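Long-range contacts in protein SSD1 (Saccharomyces cerevisiae S288C, PDB 7AM1), which binds mRNA, including its untranslated regions, as a non-enzymatic member of the RNase II family and is implicated in control of the G1 phase of the cell cycle: residues S479-L487 and R542-N550; I755-P765 and C903-P911. All blocks are in the same frame, centred on the assembly; numbering follows the deposited sequence.

In the fold
Interaction 1 comes first along the chain and is closed before interaction 2 opens; their centres lie about 37 Å apart and their nearest atoms about 13 Å, without touching. The first belongs to the RNB domain, where the short helix 480-488, entered directly from the edge strand 476-479, crosses the start of the long helix 544-568. In the second, residues 755-765 belong to the DIS3L2-like C-terminal family region, and 903-911, from near the chain end, join the same five-stranded antiparallel sheet. Its outermost strands, 755-760 and 903-908, approach through side chains and two waters. The two contacts thus organise separate parts of this RNase II-like pseudonuclease.

Interaction 1. Residues S479-L487 and R542-N550; sequences SLEQLDEKL and RTLGFVVIN
Helices 480-487 and 544-550 cross at 103° with 8.4 Å between their axes, and Asp484 faces Gly545 at the nearest point, their CA atoms 4.8 Å apart. Asp484 OD2 and Leu480 O crowd the place a beta carbon on Gly545 would take, so glycine suits the crossing. The Asp484 carboxylate spans the first turn of the second helix. Thr543 OG1 donates to the syn lone pair of Asp484 OD2 over 2.6 Å, while Gly545 N reaches Asp484 OD1 at 2.9 Å from above the carboxylate plane. A helix N-terminus would probably favour the charged form of this acid. Thr543 OG1 sits between backbone N and carbonyl carbon (chi1 69°), where it also accepts from Phe546 N as the N-cap. Ser479 caps the other helix in a capping box, OG accepting from Gln482 N and Gln482 OE1 from Ser479 N. Leucines along one helix face set their methyls between the helices: Leu483 CD2 lies 3.7 Å from Ile549 CG1, Leu480 CD1 meets the edge of the Phe546 ring, and Leu487 CD1 reaches Val548 CG2 at 4.0 Å. Around them, Ile369 of strand 367-370 touches Leu480 and Ile549, helix 495-510 meets Leu487, Leu544 and Val548, and helix 523-529 flanks Phe546.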
loop_
_atom_site.group_PDB
_atom_site.type_symbol
_atom_site.label_atom_id
_atom_site.label_comp_id
_atom_site.label_asym_id
_atom_site.label_seq_id
_atom_site.Cartn_x
_atom_site.Cartn_y
_atom_site.Cartn_z
ATOM N N SER A 479 -25.186 3.556 -2.001
ATOM C CA SER A 479 -23.747 3.709 -2.116
ATOM C C SER A 479 -23.183 4.209 -0.792
ATOM O O SER A 479 -23.895 4.783 0.037
ATOM C CB SER A 479 -23.380 4.695 -3.225
ATOM O OG SER A 479 -23.767 6.005 -2.859
ATOM N N LEU A 480 -21.879 3.993 -0.603
ATOM C CA LEU A 480 -21.222 4.506 0.592
ATOM C C LEU A 480 -21.338 6.021 0.670
ATOM O O LEU A 480 -21.416 6.582 1.768
ATOM C CB LEU A 480 -19.754 4.078 0.615
ATOM C CG LEU A 480 -19.502 2.585 0.839
ATOM C CD1 LEU A 480 -18.020 2.262 0.708
ATOM C CD2 LEU A 480 -20.019 2.148 2.203
ATOM N N GLU A 481 -21.353 6.698 -0.481
ATOM C CA GLU A 481 -21.568 8.140 -0.483
ATOM C C GLU A 481 -22.968 8.471 0.015
ATOM O O GLU A 481 -23.144 9.384 0.831
ATOM C CB GLU A 481 -21.355 8.707 -1.887
ATOM C CG GLU A 481 -19.902 8.747 -2.341
ATOM C CD GLU A 481 -19.337 7.371 -2.639
ATOM O OE1 GLU A 481 -20.124 6.465 -2.985
ATOM O OE2 GLU A 481 -18.104 7.194 -2.522
ATOM N N GLN A 482 -23.971 7.727 -0.454
ATOM C CA GLN A 482 -25.330 7.927 0.031
ATOM C C GLN A 482 -25.446 7.561 1.505
ATOM O O GLN A 482 -26.126 8.256 2.268
ATOM C CB GLN A 482 -26.309 7.102 -0.804
ATOM C CG GLN A 482 -26.433 7.570 -2.241
ATOM C CD GLN A 482 -27.290 6.648 -3.083
ATOM O OE1 GLN A 482 -27.350 5.443 -2.839
ATOM N NE2 GLN A 482 -27.968 7.214 -4.076
ATOM N N LEU A 483 -24.795 6.472 1.924
ATOM C CA LEU A 483 -24.783 6.119 3.340
ATOM C C LEU A 483 -24.207 7.259 4.170
ATOM O O LEU A 483 -24.764 7.634 5.207
ATOM C CB LEU A 483 -23.983 4.831 3.557
ATOM C CG LEU A 483 -23.821 4.386 5.013
ATOM C CD1 LEU A 483 -25.174 4.146 5.666
ATOM C CD2 LEU A 483 -22.962 3.137 5.111
ATOM N N ASP A 484 -23.085 7.825 3.722
ATOM C CA ASP A 484 -22.485 8.954 4.425
ATOM C C ASP A 484 -23.459 10.118 4.537
ATOM O O ASP A 484 -23.633 10.695 5.617
ATOM C CB ASP A 484 -21.213 9.389 3.705
ATOM C CG ASP A 484 -19.986 8.755 4.287
ATOM O OD1 ASP A 484 -19.743 8.937 5.498
ATOM O OD2 ASP A 484 -19.284 8.045 3.540
ATOM N N GLU A 485 -24.086 10.497 3.421
ATOM C CA GLU A 485 -25.054 11.587 3.454
ATOM C C GLU A 485 -26.116 11.334 4.517
ATOM O O GLU A 485 -26.445 12.222 5.312
ATOM C CB GLU A 485 -25.697 11.758 2.076
ATOM N N LYS A 486 -26.655 10.114 4.554
ATOM C CA LYS A 486 -27.746 9.809 5.471
ATOM C C LYS A 486 -27.285 9.724 6.921
ATOM O O LYS A 486 -28.076 9.998 7.829
ATOM C CB LYS A 486 -28.427 8.509 5.042
ATOM C CG LYS A 486 -29.075 8.597 3.669
ATOM C CD LYS A 486 -29.695 7.278 3.250
ATOM C CE LYS A 486 -30.790 7.486 2.217
ATOM N NZ LYS A 486 -31.948 8.207 2.832
ATOM N N LEU A 487 -26.028 9.356 7.170
ATOM C CA LEU A 487 -25.547 9.277 8.544
ATOM C C LEU A 487 -25.203 10.636 9.141
ATOM O O LEU A 487 -25.181 10.768 10.369
ATOM C CB LEU A 487 -24.313 8.375 8.625
ATOM C CG LEU A 487 -24.538 6.866 8.544
ATOM C CD1 LEU A 487 -23.225 6.124 8.750
ATOM C CD2 LEU A 487 -25.571 6.411 9.562
ATOM N N ARG A 542 -10.820 8.361 4.499
ATOM C CA ARG A 542 -11.795 7.331 4.829
ATOM C C ARG A 542 -13.041 8.066 5.309
ATOM O O ARG A 542 -12.925 9.050 6.046
ATOM C CB ARG A 542 -11.315 6.375 5.925
ATOM C CG ARG A 542 -10.028 5.641 5.646
ATOM C CD ARG A 542 -10.196 4.534 4.617
ATOM N NE ARG A 542 -8.912 3.894 4.352
ATOM C CZ ARG A 542 -8.750 2.796 3.623
ATOM N NH1 ARG A 542 -9.792 2.198 3.061
ATOM N NH2 ARG A 542 -7.535 2.298 3.451
ATOM N N THR A 543 -14.216 7.605 4.888
ATOM C CA THR A 543 -15.468 8.207 5.327
ATOM C C THR A 543 -16.101 7.378 6.439
ATOM O O THR A 543 -15.823 6.188 6.603
ATOM C CB THR A 543 -16.466 8.347 4.172
ATOM O OG1 THR A 543 -16.914 7.051 3.757
ATOM C CG2 THR A 543 -15.835 9.062 2.989
ATOM N N LEU A 544 -16.982 8.035 7.194
ATOM C CA LEU A 544 -17.729 7.349 8.240
ATOM C C LEU A 544 -18.491 6.158 7.679
ATOM O O LEU A 544 -18.479 5.074 8.269
ATOM C CB LEU A 544 -18.678 8.335 8.919
ATOM C CG LEU A 544 -19.629 7.785 9.981
ATOM C CD1 LEU A 544 -18.841 7.061 11.060
ATOM C CD2 LEU A 544 -20.468 8.908 10.584
ATOM N N GLY A 545 -19.151 6.337 6.532
ATOM C CA GLY A 545 -19.904 5.240 5.944
ATOM C C GLY A 545 -19.035 4.028 5.674
ATOM O O GLY A 545 -19.404 2.896 6.000
ATOM N N PHE A 546 -17.864 4.249 5.071
ATOM C CA PHE A 546 -16.951 3.136 4.843
ATOM C C PHE A 546 -16.565 2.469 6.158
ATOM O O PHE A 546 -16.536 1.238 6.253
ATOM C CB PHE A 546 -15.694 3.600 4.110
ATOM C CG PHE A 546 -14.625 2.536 4.037
ATOM C CD1 PHE A 546 -14.636 1.590 3.023
ATOM C CD2 PHE A 546 -13.644 2.448 5.012
ATOM C CE1 PHE A 546 -13.665 0.588 2.967
ATOM C CE2 PHE A 546 -12.677 1.448 4.962
ATOM C CZ PHE A 546 -12.689 0.520 3.938
ATOM N N VAL A 547 -16.265 3.267 7.187
ATOM C CA VAL A 547 -15.791 2.709 8.450
ATOM C C VAL A 547 -16.885 1.874 9.104
ATOM O O VAL A 547 -16.614 0.804 9.665
ATOM C CB VAL A 547 -15.311 3.840 9.379
ATOM C CG1 VAL A 547 -15.027 3.313 10.777
ATOM C CG2 VAL A 547 -14.072 4.509 8.809
ATOM N N VAL A 548 -18.133 2.347 9.043
ATOM C CA VAL A 548 -19.258 1.593 9.595
ATOM C C VAL A 548 -19.345 0.219 8.944
ATOM O O VAL A 548 -19.365 -0.814 9.624
ATOM C CB VAL A 548 -20.572 2.379 9.416
ATOM C CG1 VAL A 548 -21.775 1.474 9.659
ATOM C CG2 VAL A 548 -20.619 3.560 10.357
ATOM N N ILE A 549 -19.405 0.188 7.611
ATOM C CA ILE A 549 -19.507 -1.082 6.907
ATOM C C ILE A 549 -18.233 -1.898 7.092
ATOM O O ILE A 549 -18.291 -3.130 7.174
ATOM C CB ILE A 549 -19.810 -0.844 5.414
ATOM C CG1 ILE A 549 -21.128 -0.073 5.240
ATOM C CG2 ILE A 549 -19.808 -2.161 4.645
ATOM C CD1 ILE A 549 -22.366 -0.738 5.851
ATOM N N ASN A 550 -17.070 -1.237 7.165
ATOM C CA ASN A 550 -15.805 -1.960 7.295
ATOM C C ASN A 550 -15.703 -2.660 8.648
ATOM O O ASN A 550 -15.193 -3.784 8.733
ATOM C CB ASN A 550 -14.618 -1.005 7.095
ATOM C CG ASN A 550 -13.295 -1.744 6.821
ATOM O OD1 ASN A 550 -13.264 -2.763 6.124
ATOM N ND2 ASN A 550 -12.199 -1.220 7.368
#

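Interaction 2. Residues I755-P765 and C903-P911; sequences IEKRVHGDQLP and CLTVRALNP
Val906 packs against Lys757 and Val759 where the axes of strands 755-760 and 903-908 approach to 5.9 Å, their directions 49° from each other. This is the dense part. With CG1 of Val906 anti to the carbonyl carbon (chi1 -70°), CG2 falls between backbone N and carbonyl carbon and points into the gap, 3.6 Å from Lys757 CB and 3.7 Å from Val759 CG2; a compact beta-branched residue fits between the two strands. Farther along, the Lys757 side chain bends at chi2 and lays its CE 3.7 Å from Leu904 CB. Its aliphatic part thus serves as packing, while NZ is held by the carbonyls of Glu756, Glu185 and Ser188. Leu904 CD1 also meets Ile755 CG2, and helix 689-725 touches both residues. The strands are the two outermost of one five-stranded antiparallel sheet, ordered 3-2-1-4-5, consistent with the OB-type fold assigned to this C-terminal region. Here the edges draw together through side chains and water rather than by direct backbone pairing. Water 1 accepts from Val906 N at 2.9 Å and donates to Arg758 O. Water 2 accepts from His760 N and donates to Val906 O and Gln763 OE1, which suits a polar side chain beside the hydrated gap. By contrast, Ala908 N, buried beside Val759 CG1 and Leu764 CD2, has no partner in the model. Packing is looser toward Pro765, whose CG is 4.3 Å from Asn910 ND2, itself hydrogen-bonded to Val786 O. Between these places, Leu764 CD2 lies against Arg907 CB at 3.9 Å, and Gln763 O stands over one face of the Arg907 guanidinium.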
loop_
_atom_site.group_PDB
_atom_site.type_symbol
_atom_site.label_atom_id
_atom_site.label_comp_id
_atom_site.label_asym_id
_atom_site.label_seq_id
_atom_site.Cartn_x
_atom_site.Cartn_y
_atom_site.Cartn_z
ATOM N N ILE A 755 1.206 12.364 1.463
ATOM C CA ILE A 755 2.569 12.044 1.071
ATOM C C ILE A 755 3.529 12.419 2.190
ATOM O O ILE A 755 3.251 13.274 3.035
ATOM C CB ILE A 755 2.992 12.739 -0.247
ATOM C CG1 ILE A 755 2.924 14.264 -0.106
ATOM C CG2 ILE A 755 2.142 12.229 -1.403
ATOM C CD1 ILE A 755 3.401 15.019 -1.346
ATOM N N GLU A 756 4.670 11.743 2.178
ATOM C CA GLU A 756 5.769 11.970 3.103
ATOM C C GLU A 756 7.036 12.010 2.263
ATOM O O GLU A 756 7.286 11.085 1.483
ATOM C CB GLU A 756 5.843 10.862 4.158
ATOM C CG GLU A 756 7.031 10.970 5.103
ATOM C CD GLU A 756 7.380 9.654 5.779
ATOM O OE1 GLU A 756 7.010 8.578 5.258
ATOM O OE2 GLU A 756 8.027 9.701 6.847
ATOM N N LYS A 757 7.810 13.084 2.390
ATOM C CA LYS A 757 8.983 13.290 1.552
ATOM C C LYS A 757 10.096 13.917 2.379
ATOM O O LYS A 757 9.883 14.376 3.503
ATOM C CB LYS A 757 8.652 14.166 0.337
ATOM C CG LYS A 757 7.698 13.510 -0.646
ATOM C CD LYS A 757 8.408 12.482 -1.507
ATOM C CE LYS A 757 7.453 11.407 -2.015
ATOM N NZ LYS A 757 7.443 10.211 -1.122
ATOM N N ARG A 758 11.293 13.950 1.799
ATOM C CA ARG A 758 12.499 14.336 2.516
ATOM C C ARG A 758 13.129 15.576 1.899
ATOM O O ARG A 758 13.407 15.607 0.695
ATOM C CB ARG A 758 13.504 13.181 2.514
ATOM C CG ARG A 758 14.841 13.504 3.162
ATOM C CD ARG A 758 15.611 12.231 3.463
ATOM N NE ARG A 758 14.870 11.395 4.405
ATOM C CZ ARG A 758 15.066 10.094 4.581
ATOM N NH1 ARG A 758 15.989 9.451 3.877
ATOM N NH2 ARG A 758 14.334 9.436 5.467
ATOM N N VAL A 759 13.363 16.585 2.735
ATOM C CA VAL A 759 14.120 17.769 2.350
ATOM C C VAL A 759 15.600 17.480 2.559
ATOM O O VAL A 759 16.014 17.070 3.651
ATOM C CB VAL A 759 13.679 18.996 3.166
ATOM C CG1 VAL A 759 14.541 20.206 2.810
ATOM C CG2 VAL A 759 12.198 19.292 2.935
ATOM N N HIS A 760 16.394 17.671 1.510
ATOM C CA HIS A 760 17.828 17.418 1.553
ATOM C C HIS A 760 18.598 18.730 1.627
ATOM O O HIS A 760 18.368 19.639 0.821
ATOM C CB HIS A 760 18.265 16.619 0.326
ATOM C CG HIS A 760 17.669 15.252 0.264
ATOM N ND1 HIS A 760 18.215 14.173 0.927
ATOM C CD2 HIS A 760 16.556 14.791 -0.353
ATOM C CE1 HIS A 760 17.473 13.104 0.706
ATOM N NE2 HIS A 760 16.460 13.451 -0.066
ATOM N N GLY A 761 19.521 18.818 2.586
ATOM C CA GLY A 761 20.310 20.029 2.728
ATOM C C GLY A 761 21.114 20.351 1.483
ATOM O O GLY A 761 21.288 21.520 1.131
ATOM N N ASP A 762 21.614 19.321 0.798
ATOM C CA ASP A 762 22.435 19.531 -0.388
ATOM C C ASP A 762 21.619 19.931 -1.611
ATOM O O ASP A 762 22.171 19.989 -2.712
ATOM C CB ASP A 762 23.259 18.278 -0.696
ATOM C CG ASP A 762 22.403 17.082 -1.057
ATOM O OD1 ASP A 762 21.196 17.262 -1.322
ATOM O OD2 ASP A 762 22.948 15.956 -1.070
ATOM N N GLN A 763 20.322 20.180 -1.456
ATOM C CA GLN A 763 19.514 20.751 -2.528
ATOM C C GLN A 763 18.986 22.128 -2.150
ATOM O O GLN A 763 18.183 22.704 -2.895
ATOM C CB GLN A 763 18.376 19.800 -2.896
ATOM C CG GLN A 763 18.892 18.542 -3.587
ATOM C CD GLN A 763 17.796 17.563 -3.939
ATOM O OE1 GLN A 763 16.923 17.270 -3.121
ATOM N NE2 GLN A 763 17.841 17.040 -5.161
ATOM N N LEU A 764 19.446 22.679 -1.030
ATOM C CA LEU A 764 19.057 23.995 -0.562
ATOM C C LEU A 764 20.245 24.954 -0.612
ATOM O O LEU A 764 21.394 24.541 -0.428
ATOM C CB LEU A 764 18.526 23.917 0.875
ATOM C CG LEU A 764 17.341 22.972 1.088
ATOM C CD1 LEU A 764 16.969 22.882 2.561
ATOM C CD2 LEU A 764 16.149 23.423 0.253
ATOM N N PRO A 765 20.001 26.248 -0.857
ATOM C CA PRO A 765 21.107 27.218 -0.866
ATOM C C PRO A 765 21.604 27.524 0.538
ATOM O O PRO A 765 21.231 28.543 1.131
ATOM C CB PRO A 765 20.485 28.454 -1.527
ATOM C CG PRO A 765 19.021 28.357 -1.162
ATOM C CD PRO A 765 18.704 26.877 -1.173
ATOM N N CYS A 903 8.735 11.886 -10.073
ATOM C CA CYS A 903 9.391 11.906 -8.772
ATOM C C CYS A 903 8.920 13.130 -8.005
ATOM O O CYS A 903 9.176 14.264 -8.421
ATOM C CB CYS A 903 10.911 11.934 -8.942
ATOM S SG CYS A 903 11.555 10.532 -9.879
ATOM N N LEU A 904 8.265 12.903 -6.873
ATOM C CA LEU A 904 7.906 13.996 -5.987
ATOM C C LEU A 904 9.145 14.465 -5.243
ATOM O O LEU A 904 9.933 13.653 -4.753
ATOM C CB LEU A 904 6.838 13.557 -4.991
ATOM C CG LEU A 904 5.517 13.113 -5.608
ATOM C CD1 LEU A 904 4.672 12.359 -4.575
ATOM C CD2 LEU A 904 4.772 14.327 -6.153
ATOM N N THR A 905 9.314 15.780 -5.165
ATOM C CA THR A 905 10.446 16.364 -4.469
ATOM C C THR A 905 9.954 17.552 -3.658
ATOM O O THR A 905 8.993 18.228 -4.037
ATOM C CB THR A 905 11.553 16.823 -5.438
ATOM O OG1 THR A 905 11.029 17.812 -6.335
ATOM C CG2 THR A 905 12.106 15.652 -6.245
ATOM N N VAL A 906 10.631 17.806 -2.544
ATOM C CA VAL A 906 10.271 18.898 -1.652
ATOM C C VAL A 906 11.518 19.692 -1.297
ATOM O O VAL A 906 12.626 19.152 -1.220
ATOM C CB VAL A 906 9.582 18.395 -0.363
ATOM C CG1 VAL A 906 8.207 17.859 -0.678
ATOM C CG2 VAL A 906 10.439 17.343 0.326
ATOM N N ARG A 907 11.321 20.992 -1.086
ATOM C CA ARG A 907 12.363 21.899 -0.635
ATOM C C ARG A 907 11.782 22.848 0.401
ATOM O O ARG A 907 10.616 23.247 0.305
ATOM C CB ARG A 907 12.959 22.695 -1.800
ATOM C CG ARG A 907 13.632 21.836 -2.851
ATOM C CD ARG A 907 13.808 22.586 -4.153
ATOM N NE ARG A 907 15.033 22.172 -4.828
ATOM C CZ ARG A 907 15.632 22.862 -5.794
ATOM N NH1 ARG A 907 15.128 24.019 -6.217
ATOM N NH2 ARG A 907 16.750 22.395 -6.330
ATOM N N ALA A 908 12.595 23.198 1.392
ATOM C CA ALA A 908 12.211 24.235 2.338
ATOM C C ALA A 908 12.301 25.602 1.680
ATOM O O ALA A 908 13.238 25.892 0.931
ATOM C CB ALA A 908 13.108 24.207 3.576
ATOM N N LEU A 909 11.303 26.435 1.961
ATOM C CA LEU A 909 11.347 27.840 1.589
ATOM C C LEU A 909 12.479 28.521 2.347
ATOM O O LEU A 909 12.664 28.290 3.545
ATOM C CB LEU A 909 10.003 28.496 1.916
ATOM C CG LEU A 909 9.767 29.950 1.505
ATOM C CD1 LEU A 909 9.641 30.060 -0.003
ATOM C CD2 LEU A 909 8.531 30.527 2.192
ATOM N N ASN A 910 13.262 29.326 1.644
ATOM C CA ASN A 910 14.299 30.110 2.304
ATOM C C ASN A 910 13.658 31.279 3.043
ATOM O O ASN A 910 13.190 32.233 2.406
ATOM C CB ASN A 910 15.327 30.617 1.290
ATOM C CG ASN A 910 16.488 31.348 1.948
ATOM O OD1 ASN A 910 16.435 31.688 3.129
ATOM N ND2 ASN A 910 17.537 31.606 1.178
ATOM N N PRO A 911 13.645 31.270 4.379
ATOM C CA PRO A 911 13.023 32.389 5.098
ATOM C C PRO A 911 13.823 33.674 5.005
ATOM O O PRO A 911 13.296 34.730 5.376
ATOM C CB PRO A 911 12.939 31.880 6.541
ATOM C CG PRO A 911 14.054 30.922 6.662
ATOM C CD PRO A 911 14.257 30.297 5.302
HETATM O O HOH W 1 12.762 15.895 -1.851
HETATM O O HOH W 2 15.312 18.378 -1.112
#